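Local coordinates for protein dehydroquinate synthase (Thermus thermophilus, PDB 1UJN) that probably catalyses the conversion of 3-deoxy-D-arabino-heptulosonate 7-phosphate to 3-dehydroquinate with release of phosphate, using NAD and zinc or cobalt, at residues E169-A174 / L278-P283; A174-L179 / L229-G234; K223-N228 / L320-L325; A236-T241 / L245-A250; V251-L256 / A335-E340. All coordinates share one frame; numbering follows the deposited sequence.

Contact 1. Residues E169-A174 / L278-P283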
# COMPACT_ATOMS: atom_id res chain seq x y z
N GLU A 169 -22.71 -6.70 -18.88
CA GLU A 169 -21.36 -6.13 -18.96
C GLU A 169 -20.33 -7.16 -18.49
O GLU A 169 -19.27 -7.31 -19.10
CB GLU A 169 -21.23 -4.91 -18.06
CG GLU A 169 -21.72 -3.64 -18.66
CD GLU A 169 -21.31 -2.45 -17.82
OE1 GLU A 169 -22.20 -1.79 -17.25
OE2 GLU A 169 -20.08 -2.20 -17.71
N GLY A 170 -20.66 -7.85 -17.40
CA GLY A 170 -19.75 -8.85 -16.87
C GLY A 170 -19.58 -10.04 -17.81
O GLY A 170 -18.50 -10.63 -17.88
N LEU A 171 -20.64 -10.39 -18.53
CA LEU A 171 -20.54 -11.51 -19.45
C LEU A 171 -19.60 -11.19 -20.60
O LEU A 171 -19.06 -12.09 -21.23
CB LEU A 171 -21.93 -11.89 -19.98
CG LEU A 171 -22.94 -12.25 -18.88
CD1 LEU A 171 -24.13 -12.96 -19.50
CD2 LEU A 171 -22.29 -13.14 -17.85
N VAL A 172 -19.40 -9.90 -20.88
CA VAL A 172 -18.49 -9.49 -21.95
C VAL A 172 -17.06 -9.86 -21.56
O VAL A 172 -16.29 -10.35 -22.39
CB VAL A 172 -18.56 -7.96 -22.20
CG1 VAL A 172 -17.43 -7.53 -23.14
CG2 VAL A 172 -19.91 -7.59 -22.79
N GLU A 173 -16.72 -9.63 -20.30
CA GLU A 173 -15.39 -9.94 -19.79
C GLU A 173 -15.14 -11.45 -19.87
O GLU A 173 -14.03 -11.89 -20.15
CB GLU A 173 -15.26 -9.47 -18.35
CG GLU A 173 -13.93 -8.81 -18.02
CD GLU A 173 -13.74 -7.48 -18.72
OE1 GLU A 173 -14.04 -6.43 -18.11
OE2 GLU A 173 -13.29 -7.47 -19.88
N ALA A 174 -16.18 -12.24 -19.61
CA ALA A 174 -16.07 -13.69 -19.66
C ALA A 174 -15.81 -14.09 -21.11
O ALA A 174 -14.99 -14.97 -21.40
CB ALA A 174 -17.36 -14.33 -19.16
N LEU A 278 -22.43 -8.36 -29.66
CA LEU A 278 -22.91 -6.98 -29.74
C LEU A 278 -24.42 -6.84 -29.91
O LEU A 278 -25.01 -5.90 -29.39
CB LEU A 278 -22.19 -6.25 -30.88
CG LEU A 278 -20.70 -5.98 -30.63
CD1 LEU A 278 -20.03 -5.50 -31.91
CD2 LEU A 278 -20.55 -4.96 -29.52
N LEU A 279 -25.04 -7.76 -30.65
CA LEU A 279 -26.49 -7.70 -30.84
C LEU A 279 -27.19 -8.06 -29.54
O LEU A 279 -28.18 -7.44 -29.16
CB LEU A 279 -26.91 -8.66 -31.95
CG LEU A 279 -26.48 -8.27 -33.37
CD1 LEU A 279 -27.07 -9.27 -34.36
CD2 LEU A 279 -26.96 -6.87 -33.69
N TRP A 280 -26.67 -9.08 -28.87
CA TRP A 280 -27.22 -9.53 -27.60
C TRP A 280 -26.99 -8.47 -26.53
O TRP A 280 -27.85 -8.22 -25.68
CB TRP A 280 -26.53 -10.84 -27.20
CG TRP A 280 -26.81 -11.29 -25.81
CD1 TRP A 280 -27.93 -11.93 -25.37
CD2 TRP A 280 -25.95 -11.15 -24.67
NE1 TRP A 280 -27.82 -12.21 -24.02
CE2 TRP A 280 -26.61 -11.74 -23.57
CE3 TRP A 280 -24.68 -10.59 -24.48
CZ2 TRP A 280 -26.04 -11.78 -22.30
CZ3 TRP A 280 -24.12 -10.63 -23.21
CH2 TRP A 280 -24.80 -11.23 -22.13
N LEU A 281 -25.83 -7.82 -26.59
CA LEU A 281 -25.46 -6.81 -25.61
C LEU A 281 -26.24 -5.50 -25.73
O LEU A 281 -26.61 -4.90 -24.71
CB LEU A 281 -23.96 -6.51 -25.72
CG LEU A 281 -23.33 -5.66 -24.63
CD1 LEU A 281 -23.43 -6.37 -23.29
CD2 LEU A 281 -21.86 -5.40 -24.97
N SER A 282 -26.50 -5.06 -26.96
CA SER A 282 -27.21 -3.81 -27.21
C SER A 282 -26.50 -2.65 -26.53
O SER A 282 -27.08 -1.95 -25.70
CB SER A 282 -28.65 -3.90 -26.72
OG SER A 282 -29.43 -4.75 -27.54
N PRO A 283 -25.22 -2.43 -26.87
CA PRO A 283 -24.43 -1.35 -26.29
C PRO A 283 -24.98 0.02 -26.68
O PRO A 283 -25.61 0.17 -27.73
CB PRO A 283 -23.03 -1.59 -26.85
CG PRO A 283 -23.33 -2.14 -28.22
CD PRO A 283 -24.44 -3.13 -27.92
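E169 OE2 accepts a hydrogen bond from the backbone N of G248, which ties helix 164-181 to the first turn of helix 247-264, while the backbone N of E169 lies 4.5 Å from L281 CD1. The side chains that meet across the two segments do so through carbon atoms. The benzo corner of the W280 indole reaches across to L171: its CH2 stands 3.2 Å from L171 CD1 and 3.6 Å from L171 CB, a tight fit in which the methyl sits at the ring edge, near the ring plane. With CG anti to the backbone N (chi1 170°), W280 holds its six-membered ring out toward the other helix, and the two side chains cross at about a right angle. The helices belong to the α-helical half of the dehydroquinate synthase fold, and E173, the residue after V172, is a predicted zinc ligand. V172 and L281 also cross nearly perpendicularly: V172 CG2 lies near both methyls of L281, 3.7 Å from CD2 and 3.8 Å from CD1. Beyond this pair L281 also packs on M249 and A252 of helix 247-264. K168 adds a cation-pi contact to W280.

Contact 2. Residues A174-L179 / L229-G234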
# COMPACT_ATOMS: atom_id res chain seq x y z
N ALA A 174 -16.18 -12.24 -19.61
CA ALA A 174 -16.07 -13.69 -19.66
C ALA A 174 -15.81 -14.09 -21.11
O ALA A 174 -14.99 -14.97 -21.40
CB ALA A 174 -17.36 -14.33 -19.16
N PHE A 175 -16.53 -13.44 -22.02
CA PHE A 175 -16.41 -13.68 -23.45
C PHE A 175 -14.96 -13.42 -23.85
O PHE A 175 -14.37 -14.17 -24.63
CB PHE A 175 -17.33 -12.71 -24.20
CG PHE A 175 -17.34 -12.91 -25.69
CD1 PHE A 175 -18.34 -13.66 -26.30
CD2 PHE A 175 -16.36 -12.33 -26.49
CE1 PHE A 175 -18.36 -13.84 -27.68
CE2 PHE A 175 -16.37 -12.50 -27.87
CZ PHE A 175 -17.38 -13.26 -28.47
N LYS A 176 -14.40 -12.35 -23.31
CA LYS A 176 -13.02 -11.98 -23.59
C LYS A 176 -12.08 -13.11 -23.16
O LYS A 176 -11.15 -13.47 -23.90
CB LYS A 176 -12.67 -10.70 -22.83
CG LYS A 176 -11.29 -10.14 -23.14
CD LYS A 176 -10.93 -9.02 -22.17
CE LYS A 176 -10.76 -9.55 -20.76
NZ LYS A 176 -10.32 -8.49 -19.81
N HIS A 177 -12.32 -13.68 -21.98
CA HIS A 177 -11.49 -14.79 -21.49
C HIS A 177 -11.61 -15.96 -22.46
O HIS A 177 -10.65 -16.72 -22.65
CB HIS A 177 -11.95 -15.26 -20.10
CG HIS A 177 -11.76 -14.25 -19.02
ND1 HIS A 177 -12.30 -14.39 -17.76
CD2 HIS A 177 -11.09 -13.07 -19.01
CE1 HIS A 177 -11.98 -13.34 -17.03
NE2 HIS A 177 -11.24 -12.53 -17.76
N GLY A 178 -12.79 -16.11 -23.05
CA GLY A 178 -13.02 -17.19 -24.00
C GLY A 178 -12.10 -17.06 -25.19
O GLY A 178 -11.49 -18.04 -25.64
N LEU A 179 -11.97 -15.84 -25.71
CA LEU A 179 -11.11 -15.59 -26.85
C LEU A 179 -9.64 -15.78 -26.47
O LEU A 179 -8.84 -16.28 -27.26
CB LEU A 179 -11.32 -14.16 -27.37
CG LEU A 179 -12.69 -13.85 -27.97
CD1 LEU A 179 -12.76 -12.38 -28.34
CD2 LEU A 179 -12.92 -14.72 -29.20
N LEU A 229 -7.02 -7.50 -24.06
CA LEU A 229 -7.66 -7.64 -25.37
C LEU A 229 -8.88 -6.71 -25.44
O LEU A 229 -9.75 -6.76 -24.58
CB LEU A 229 -8.11 -9.09 -25.58
CG LEU A 229 -8.90 -9.43 -26.85
CD1 LEU A 229 -8.05 -9.19 -28.09
CD2 LEU A 229 -9.35 -10.88 -26.78
N GLY A 230 -8.91 -5.87 -26.47
CA GLY A 230 -10.02 -4.94 -26.65
C GLY A 230 -10.00 -3.72 -25.75
O GLY A 230 -10.89 -2.87 -25.83
N HIS A 231 -8.98 -3.61 -24.90
CA HIS A 231 -8.89 -2.49 -23.97
C HIS A 231 -8.20 -1.23 -24.49
O HIS A 231 -8.38 -0.15 -23.93
CB HIS A 231 -8.20 -2.94 -22.68
CG HIS A 231 -9.08 -3.75 -21.77
ND1 HIS A 231 -9.63 -4.96 -22.16
CD2 HIS A 231 -9.49 -3.53 -20.50
CE1 HIS A 231 -10.34 -5.45 -21.16
NE2 HIS A 231 -10.28 -4.61 -20.14
N THR A 232 -7.41 -1.35 -25.55
CA THR A 232 -6.72 -0.18 -26.10
C THR A 232 -7.75 0.78 -26.70
O THR A 232 -7.75 1.97 -26.39
CB THR A 232 -5.70 -0.58 -27.19
OG1 THR A 232 -4.74 -1.49 -26.63
CG2 THR A 232 -4.96 0.65 -27.70
N LEU A 233 -8.63 0.25 -27.55
CA LEU A 233 -9.66 1.09 -28.13
C LEU A 233 -10.73 1.35 -27.08
O LEU A 233 -11.28 2.45 -27.00
CB LEU A 233 -10.29 0.41 -29.36
CG LEU A 233 -11.43 1.23 -29.99
CD1 LEU A 233 -10.91 2.60 -30.41
CD2 LEU A 233 -12.02 0.49 -31.17
N GLY A 234 -11.01 0.34 -26.26
CA GLY A 234 -12.02 0.48 -25.22
C GLY A 234 -11.73 1.67 -24.32
O GLY A 234 -12.60 2.49 -24.04
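K176 and L229 run past each other in opposite directions, the lysine stem lying alongside the backbone of its neighbour with K176 CD 3.5 Å from L229 O and CG 4.1 Å from L229 CB. K176 leaves its helix extended and then bends at chi3 (67°); the lysine and histidine side chains cross at about a right angle, and NZ comes 3.3 Å from H231 CE1, oblique to the ring. The charge itself is spent elsewhere, in a salt bridge to E173 OE2 and a hydrogen bond to L227 O. Putting a methionine here would probably leave the E173 carboxylate without its cationic mate and the L227 carbonyl without this donor, letting the glutamate turn more freely. The ring of H231 is held by its own segment: ND1 donates to L229 O over 3.0 Å at 159°, the oxygen lying in the imidazole plane although the donor stands well above the carbonyl plane. Further along helix 164-181, L179 CB meets L229 CD2 at 3.9 Å, the two leucines crossing roughly perpendicularly. Tethered through ND1, H231 turns NE2 toward the same vacant point as donor atoms of E173 and H247, consistent with the predicted zinc site of the dehydroquinate synthases, with K176 in its second shell.

Contact 3. Residues K223-N228 / L320-L325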
# COMPACT_ATOMS: atom_id res chain seq x y z
N LYS A 223 1.18 -14.37 -21.32
CA LYS A 223 -0.27 -14.44 -21.41
C LYS A 223 -1.04 -13.37 -20.65
O LYS A 223 -2.09 -12.91 -21.10
CB LYS A 223 -0.75 -15.82 -20.95
CG LYS A 223 -0.07 -16.98 -21.66
CD LYS A 223 -0.30 -16.93 -23.16
CE LYS A 223 0.46 -18.05 -23.86
NZ LYS A 223 0.06 -19.39 -23.36
N ARG A 224 -0.52 -12.96 -19.49
CA ARG A 224 -1.20 -11.97 -18.66
C ARG A 224 -1.58 -10.68 -19.38
O ARG A 224 -2.65 -10.12 -19.11
CB ARG A 224 -0.34 -11.64 -17.44
CG ARG A 224 -1.11 -10.99 -16.31
CD ARG A 224 -0.25 -10.88 -15.07
NE ARG A 224 -1.01 -10.39 -13.92
CZ ARG A 224 -0.48 -10.21 -12.72
NH1 ARG A 224 0.80 -10.47 -12.50
NH2 ARG A 224 -1.23 -9.76 -11.72
N ARG A 225 -0.74 -10.21 -20.29
CA ARG A 225 -1.12 -8.96 -20.93
C ARG A 225 -2.14 -9.19 -22.05
O ARG A 225 -2.65 -8.26 -22.66
CB ARG A 225 0.14 -8.30 -21.50
CG ARG A 225 0.68 -9.05 -22.72
CD ARG A 225 2.20 -8.89 -22.85
NE ARG A 225 2.61 -9.06 -24.25
CZ ARG A 225 3.19 -10.22 -24.60
NH1 ARG A 225 3.37 -11.17 -23.69
NH2 ARG A 225 3.59 -10.42 -25.86
N LEU A 226 -2.52 -10.44 -22.27
CA LEU A 226 -3.56 -10.76 -23.24
C LEU A 226 -4.92 -10.36 -22.66
O LEU A 226 -5.90 -10.21 -23.38
CB LEU A 226 -3.56 -12.26 -23.55
CG LEU A 226 -2.27 -12.86 -24.13
CD1 LEU A 226 -2.43 -14.36 -24.26
CD2 LEU A 226 -1.96 -12.23 -25.48
N LEU A 227 -4.96 -10.17 -21.34
CA LEU A 227 -6.19 -9.77 -20.66
C LEU A 227 -6.58 -8.36 -21.11
O LEU A 227 -7.71 -7.91 -20.88
CB LEU A 227 -5.99 -9.80 -19.14
CG LEU A 227 -5.68 -11.17 -18.53
CD1 LEU A 227 -5.23 -10.99 -17.09
CD2 LEU A 227 -6.92 -12.05 -18.60
N ASN A 228 -5.66 -7.67 -21.76
CA ASN A 228 -5.93 -6.32 -22.25
C ASN A 228 -6.56 -6.33 -23.63
O ASN A 228 -6.62 -5.30 -24.30
CB ASN A 228 -4.65 -5.49 -22.26
CG ASN A 228 -4.12 -5.22 -20.86
OD1 ASN A 228 -4.86 -4.74 -19.99
ND2 ASN A 228 -2.85 -5.53 -20.63
N LEU A 320 -3.28 -15.60 -29.77
CA LEU A 320 -3.18 -14.16 -29.90
C LEU A 320 -1.74 -13.66 -29.90
O LEU A 320 -0.83 -14.36 -29.44
CB LEU A 320 -3.95 -13.47 -28.77
CG LEU A 320 -5.46 -13.66 -28.68
CD1 LEU A 320 -5.80 -15.08 -28.27
CD2 LEU A 320 -6.01 -12.67 -27.66
N VAL A 321 -1.55 -12.46 -30.40
CA VAL A 321 -0.22 -11.85 -30.45
C VAL A 321 -0.30 -10.41 -29.96
O VAL A 321 -1.34 -9.76 -30.06
CB VAL A 321 0.36 -11.87 -31.88
CG1 VAL A 321 0.53 -13.30 -32.35
CG2 VAL A 321 -0.56 -11.10 -32.83
N VAL A 322 0.82 -9.92 -29.43
CA VAL A 322 0.90 -8.55 -28.94
C VAL A 322 2.01 -7.91 -29.77
O VAL A 322 3.14 -8.39 -29.79
CB VAL A 322 1.27 -8.51 -27.45
CG1 VAL A 322 1.37 -7.07 -26.97
CG2 VAL A 322 0.24 -9.27 -26.64
N ARG A 323 1.68 -6.83 -30.46
CA ARG A 323 2.65 -6.15 -31.31
C ARG A 323 2.13 -4.81 -31.82
O ARG A 323 0.95 -4.51 -31.71
CB ARG A 323 2.96 -7.04 -32.52
CG ARG A 323 1.70 -7.58 -33.19
CD ARG A 323 1.93 -8.00 -34.64
NE ARG A 323 2.18 -6.85 -35.50
CZ ARG A 323 2.22 -6.90 -36.83
NH1 ARG A 323 2.01 -8.05 -37.46
NH2 ARG A 323 2.45 -5.80 -37.54
N PRO A 324 3.04 -3.99 -32.39
CA PRO A 324 2.67 -2.68 -32.94
C PRO A 324 2.12 -2.89 -34.34
O PRO A 324 2.41 -3.91 -34.98
CB PRO A 324 4.00 -1.93 -32.94
CG PRO A 324 4.98 -3.03 -33.26
CD PRO A 324 4.50 -4.15 -32.36
N LEU A 325 1.34 -1.94 -34.84
CA LEU A 325 0.77 -2.08 -36.17
C LEU A 325 0.93 -0.82 -37.01
O LEU A 325 0.91 0.29 -36.49
CB LEU A 325 -0.72 -2.43 -36.06
CG LEU A 325 -1.06 -3.73 -35.33
CD1 LEU A 325 -2.55 -3.77 -35.01
CD2 LEU A 325 -0.65 -4.92 -36.18
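R225 lays the end of its side chain against the isopropyl group of V322, NE standing 3.4 Å from CG2 and NH2 3.4 Å from CB, with the guanidinium oblique to the valine. Its CG occupies the crowded position between backbone N and carbonyl carbon (chi1 72°), and from there the chain extends, which brings NE against V322 CB and CG2. L226 works beside it with one methyl: CD2 touches V322 CG2 at 3.9 Å and L320 CB at 4.0 Å. The strand belongs to an antiparallel β-hairpin, 311-314 with 319-323, and its alternation turns L320 and V322 to the 3-10 turn 223-227 while V321 and R323 point away. A serine in place of R225 is likely to bare the flank of V322 that NE and NH2 cover, leaving L226 CD2 as its remaining partner across the contact. NH1 of R225 has a weak hydrogen bond to G222 O. Deeper in, L226 also packs on I180 of helix 164-181.

Contact 4. Residues A236-T241 / L245-A250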
# COMPACT_ATOMS: atom_id res chain seq x y z
N ALA A 236 -9.92 4.24 -24.96
CA ALA A 236 -10.04 5.47 -25.74
C ALA A 236 -11.49 5.91 -25.85
O ALA A 236 -11.79 7.11 -25.81
CB ALA A 236 -9.45 5.26 -27.13
N LEU A 237 -12.40 4.95 -26.00
CA LEU A 237 -13.82 5.25 -26.12
C LEU A 237 -14.37 5.75 -24.79
O LEU A 237 -15.16 6.70 -24.74
CB LEU A 237 -14.59 4.00 -26.57
CG LEU A 237 -14.26 3.52 -28.00
CD1 LEU A 237 -14.92 2.17 -28.25
CD2 LEU A 237 -14.74 4.55 -29.01
N GLU A 238 -13.96 5.11 -23.70
CA GLU A 238 -14.40 5.51 -22.38
C GLU A 238 -13.96 6.94 -22.10
O GLU A 238 -14.71 7.73 -21.53
CB GLU A 238 -13.84 4.58 -21.32
CG GLU A 238 -14.58 3.26 -21.19
CD GLU A 238 -14.00 2.36 -20.12
OE1 GLU A 238 -12.94 1.75 -20.36
OE2 GLU A 238 -14.61 2.27 -19.03
N ALA A 239 -12.75 7.28 -22.52
CA ALA A 239 -12.21 8.62 -22.31
C ALA A 239 -12.95 9.66 -23.14
O ALA A 239 -13.29 10.74 -22.65
CB ALA A 239 -10.72 8.64 -22.64
N GLN A 240 -13.20 9.34 -24.41
CA GLN A 240 -13.89 10.28 -25.29
C GLN A 240 -15.33 10.55 -24.85
O GLN A 240 -15.84 11.66 -25.05
CB GLN A 240 -13.90 9.77 -26.72
CG GLN A 240 -14.48 10.77 -27.70
CD GLN A 240 -15.18 10.12 -28.87
OE1 GLN A 240 -15.24 8.89 -28.95
NE2 GLN A 240 -15.70 10.93 -29.78
N THR A 241 -15.98 9.55 -24.27
CA THR A 241 -17.36 9.71 -23.82
C THR A 241 -17.43 10.28 -22.41
O THR A 241 -18.50 10.33 -21.80
CB THR A 241 -18.11 8.36 -23.82
OG1 THR A 241 -17.48 7.46 -22.89
CG2 THR A 241 -18.09 7.74 -25.20
N LEU A 245 -19.80 5.92 -21.24
CA LEU A 245 -19.87 4.56 -21.78
C LEU A 245 -19.35 3.55 -20.75
O LEU A 245 -18.18 3.58 -20.40
CB LEU A 245 -19.04 4.47 -23.07
CG LEU A 245 -18.97 3.09 -23.74
CD1 LEU A 245 -20.34 2.70 -24.30
CD2 LEU A 245 -17.93 3.11 -24.84
N PRO A 246 -20.22 2.65 -20.26
CA PRO A 246 -19.81 1.65 -19.27
C PRO A 246 -18.61 0.82 -19.74
O PRO A 246 -18.50 0.50 -20.93
CB PRO A 246 -21.07 0.79 -19.10
CG PRO A 246 -22.18 1.75 -19.41
CD PRO A 246 -21.64 2.49 -20.61
N HIS A 247 -17.73 0.46 -18.82
CA HIS A 247 -16.53 -0.31 -19.14
C HIS A 247 -16.78 -1.55 -20.00
O HIS A 247 -16.10 -1.75 -21.01
CB HIS A 247 -15.82 -0.74 -17.87
CG HIS A 247 -14.54 -1.48 -18.12
ND1 HIS A 247 -13.41 -0.87 -18.62
CD2 HIS A 247 -14.22 -2.78 -17.95
CE1 HIS A 247 -12.45 -1.76 -18.76
NE2 HIS A 247 -12.92 -2.93 -18.36
N GLY A 248 -17.74 -2.37 -19.60
CA GLY A 248 -18.04 -3.58 -20.34
C GLY A 248 -18.48 -3.32 -21.77
O GLY A 248 -18.17 -4.10 -22.68
N MET A 249 -19.21 -2.23 -21.97
CA MET A 249 -19.67 -1.89 -23.30
C MET A 249 -18.48 -1.47 -24.15
O MET A 249 -18.38 -1.85 -25.32
CB MET A 249 -20.70 -0.76 -23.23
CG MET A 249 -21.94 -1.11 -22.41
SD MET A 249 -22.79 -2.58 -23.03
CE MET A 249 -24.32 -2.56 -22.05
N ALA A 250 -17.58 -0.70 -23.55
CA ALA A 250 -16.38 -0.24 -24.24
C ALA A 250 -15.54 -1.44 -24.67
O ALA A 250 -14.98 -1.46 -25.76
CB ALA A 250 -15.58 0.67 -23.34
O HOH W 1 -16.76 3.55 -18.09
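H247 donates from ND1 to E238 OE1 at 3.2 Å and 150°, meeting the oxygen on its syn side but 31° out of the carboxylate plane. ND1 is also within a weak bond of OE2, so both oxygens lie by the same N-H, with carboxylate and imidazole planes 50° apart. This is a His-carboxylate pair behind a predicted zinc ligand: H247 shares the site with H231 and E173, and a second-shell glutamate of this kind would probably help to fix the rotation of the ring. What positions E238 comes next. Its CG rests on A250 CB at 3.5 Å, and a water donates to E238 OE2 and to L245 O, each at 2.7 Å, joining the carboxylate to the backbone just before the helix. The frame is two helices, 231-240 and 247-264, joined by a short loop, with P246 at the N-cap position of the second. Across the loop T241 OG1 accepts a nearly straight bond from L245 N at 3.2 Å. L245 CD2 packs on L237 CB at 3.9 Å, and both leucines touch Y253 further along helix 247-264.

Contact 5. Residues V251-L256 / A335-E340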
# COMPACT_ATOMS: atom_id res chain seq x y z
N VAL A 251 -15.44 -2.43 -23.79
CA VAL A 251 -14.67 -3.63 -24.10
C VAL A 251 -15.28 -4.35 -25.29
O VAL A 251 -14.56 -4.79 -26.19
CB VAL A 251 -14.63 -4.60 -22.90
CG1 VAL A 251 -14.01 -5.93 -23.32
CG2 VAL A 251 -13.82 -3.98 -21.76
N ALA A 252 -16.60 -4.46 -25.32
CA ALA A 252 -17.28 -5.13 -26.42
C ALA A 252 -16.92 -4.46 -27.74
O ALA A 252 -16.64 -5.14 -28.74
CB ALA A 252 -18.79 -5.10 -26.21
N TYR A 253 -16.94 -3.13 -27.75
CA TYR A 253 -16.59 -2.36 -28.94
C TYR A 253 -15.13 -2.61 -29.31
O TYR A 253 -14.79 -2.73 -30.49
CB TYR A 253 -16.80 -0.86 -28.70
CG TYR A 253 -18.24 -0.40 -28.82
CD1 TYR A 253 -18.86 0.32 -27.80
CD2 TYR A 253 -18.97 -0.64 -29.99
CE1 TYR A 253 -20.17 0.78 -27.93
CE2 TYR A 253 -20.27 -0.17 -30.14
CZ TYR A 253 -20.87 0.54 -29.11
OH TYR A 253 -22.14 1.02 -29.27
N GLY A 254 -14.27 -2.70 -28.30
CA GLY A 254 -12.86 -2.94 -28.52
C GLY A 254 -12.61 -4.33 -29.08
O GLY A 254 -11.67 -4.55 -29.85
N LEU A 255 -13.46 -5.28 -28.69
CA LEU A 255 -13.33 -6.66 -29.18
C LEU A 255 -13.61 -6.74 -30.67
O LEU A 255 -12.98 -7.52 -31.39
CB LEU A 255 -14.28 -7.58 -28.42
CG LEU A 255 -13.94 -7.77 -26.94
CD1 LEU A 255 -14.96 -8.69 -26.29
CD2 LEU A 255 -12.55 -8.37 -26.83
N LEU A 256 -14.56 -5.93 -31.13
CA LEU A 256 -14.88 -5.92 -32.56
C LEU A 256 -13.67 -5.38 -33.32
O LEU A 256 -13.29 -5.90 -34.37
CB LEU A 256 -16.10 -5.03 -32.83
CG LEU A 256 -16.49 -4.88 -34.30
CD1 LEU A 256 -16.83 -6.25 -34.88
CD2 LEU A 256 -17.67 -3.94 -34.43
N ALA A 335 -11.93 2.24 -40.04
CA ALA A 335 -12.94 2.55 -41.05
C ALA A 335 -13.92 1.39 -41.17
O ALA A 335 -15.14 1.59 -41.24
CB ALA A 335 -12.27 2.81 -42.40
N ALA A 336 -13.40 0.16 -41.19
CA ALA A 336 -14.26 -1.02 -41.29
C ALA A 336 -15.07 -1.17 -40.01
O ALA A 336 -16.23 -1.57 -40.03
CB ALA A 336 -13.43 -2.26 -41.52
N TRP A 337 -14.43 -0.84 -38.88
CA TRP A 337 -15.08 -0.91 -37.57
C TRP A 337 -16.29 0.02 -37.58
O TRP A 337 -17.39 -0.37 -37.16
CB TRP A 337 -14.07 -0.50 -36.50
CG TRP A 337 -14.58 -0.45 -35.09
CD1 TRP A 337 -14.68 -1.50 -34.21
CD2 TRP A 337 -14.97 0.72 -34.37
NE1 TRP A 337 -15.11 -1.04 -32.98
CE2 TRP A 337 -15.29 0.31 -33.05
CE3 TRP A 337 -15.08 2.07 -34.71
CZ2 TRP A 337 -15.71 1.22 -32.07
CZ3 TRP A 337 -15.50 2.98 -33.73
CH2 TRP A 337 -15.81 2.55 -32.43
N ARG A 338 -16.10 1.24 -38.06
CA ARG A 338 -17.19 2.21 -38.13
C ARG A 338 -18.34 1.67 -38.98
O ARG A 338 -19.50 1.75 -38.57
CB ARG A 338 -16.70 3.53 -38.74
CG ARG A 338 -15.85 4.38 -37.81
CD ARG A 338 -15.50 5.70 -38.49
NE ARG A 338 -16.68 6.56 -38.61
CZ ARG A 338 -16.73 7.66 -39.35
NH1 ARG A 338 -15.68 8.05 -40.04
NH2 ARG A 338 -17.85 8.37 -39.39
N GLU A 339 -18.03 1.13 -40.15
CA GLU A 339 -19.05 0.58 -41.03
C GLU A 339 -19.78 -0.58 -40.36
O GLU A 339 -21.00 -0.70 -40.47
CB GLU A 339 -18.43 0.12 -42.35
CG GLU A 339 -17.89 1.25 -43.22
CD GLU A 339 -18.95 2.28 -43.59
OE1 GLU A 339 -20.02 1.88 -44.11
OE2 GLU A 339 -18.72 3.48 -43.37
N GLU A 340 -19.02 -1.43 -39.67
CA GLU A 340 -19.61 -2.57 -38.98
C GLU A 340 -20.64 -2.10 -37.95
O GLU A 340 -21.68 -2.73 -37.78
CB GLU A 340 -18.51 -3.37 -38.27
CG GLU A 340 -17.73 -4.30 -39.18
CD GLU A 340 -18.35 -5.68 -39.28
OE1 GLU A 340 -19.54 -5.82 -38.96
OE2 GLU A 340 -17.64 -6.62 -39.70
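Helices 247-264 and 327-342 of the α-helical domain meet through Y253, L256, W337 and E340, their short segments crossing at 122° with axes 10.9 Å apart. The spacing is filled by the W337 indole, which stands out from its helix with CG anti to the backbone N and points its pyrrole edge at the other backbone. NE1 donates to Y253 O at 3.0 Å and 158°; the oxygen is close to the indole plane, whereas the donor rises above the carbonyl plane. Around that bond the ring is bedded in hydrocarbon: W337 CD1 lies 3.8 Å from L256 CG, and W337 CZ2 is 4.1 Å from Y253 CB. L256 then reaches past the indole, CD2 touching E340 CB at 4.0 Å. The polar ends of the flanking residues turn elsewhere, Y253 OH to P284 O and the E340 carboxylate to R275 in a salt bridge. Y257, one turn after Y253, adds an edge-to-face contact with W337. Since both W337 and Y253 are buried, the bond gives the indole N-H an acceptor away from water and helps to fix the ring's rotation, while the greasy contacts around it supply most of the fit.

How the contacts relate
Contacts 1, 2 and 5 are buried, contacts 3 and 4 only partly. Helix 164-181 serves contacts 1 and 2, helix 231-240 contacts 2 and 4, and helix 247-264 contacts 4 and 5. E173, H231 and H247, the predicted zinc ligands, are divided among contacts 1, 2 and 4, yet contact 1 meets through hydrocarbon, whereas contacts 2 and 4 bring polar groups together. Away from that site, contact 5 sets a single indole bond in apolar surroundings, and contact 3, centred about 18 Å from the chain's centre, pairs an arginine with aliphatic strand residues. Contacts 2 and 3 touch where L229 packs on L320.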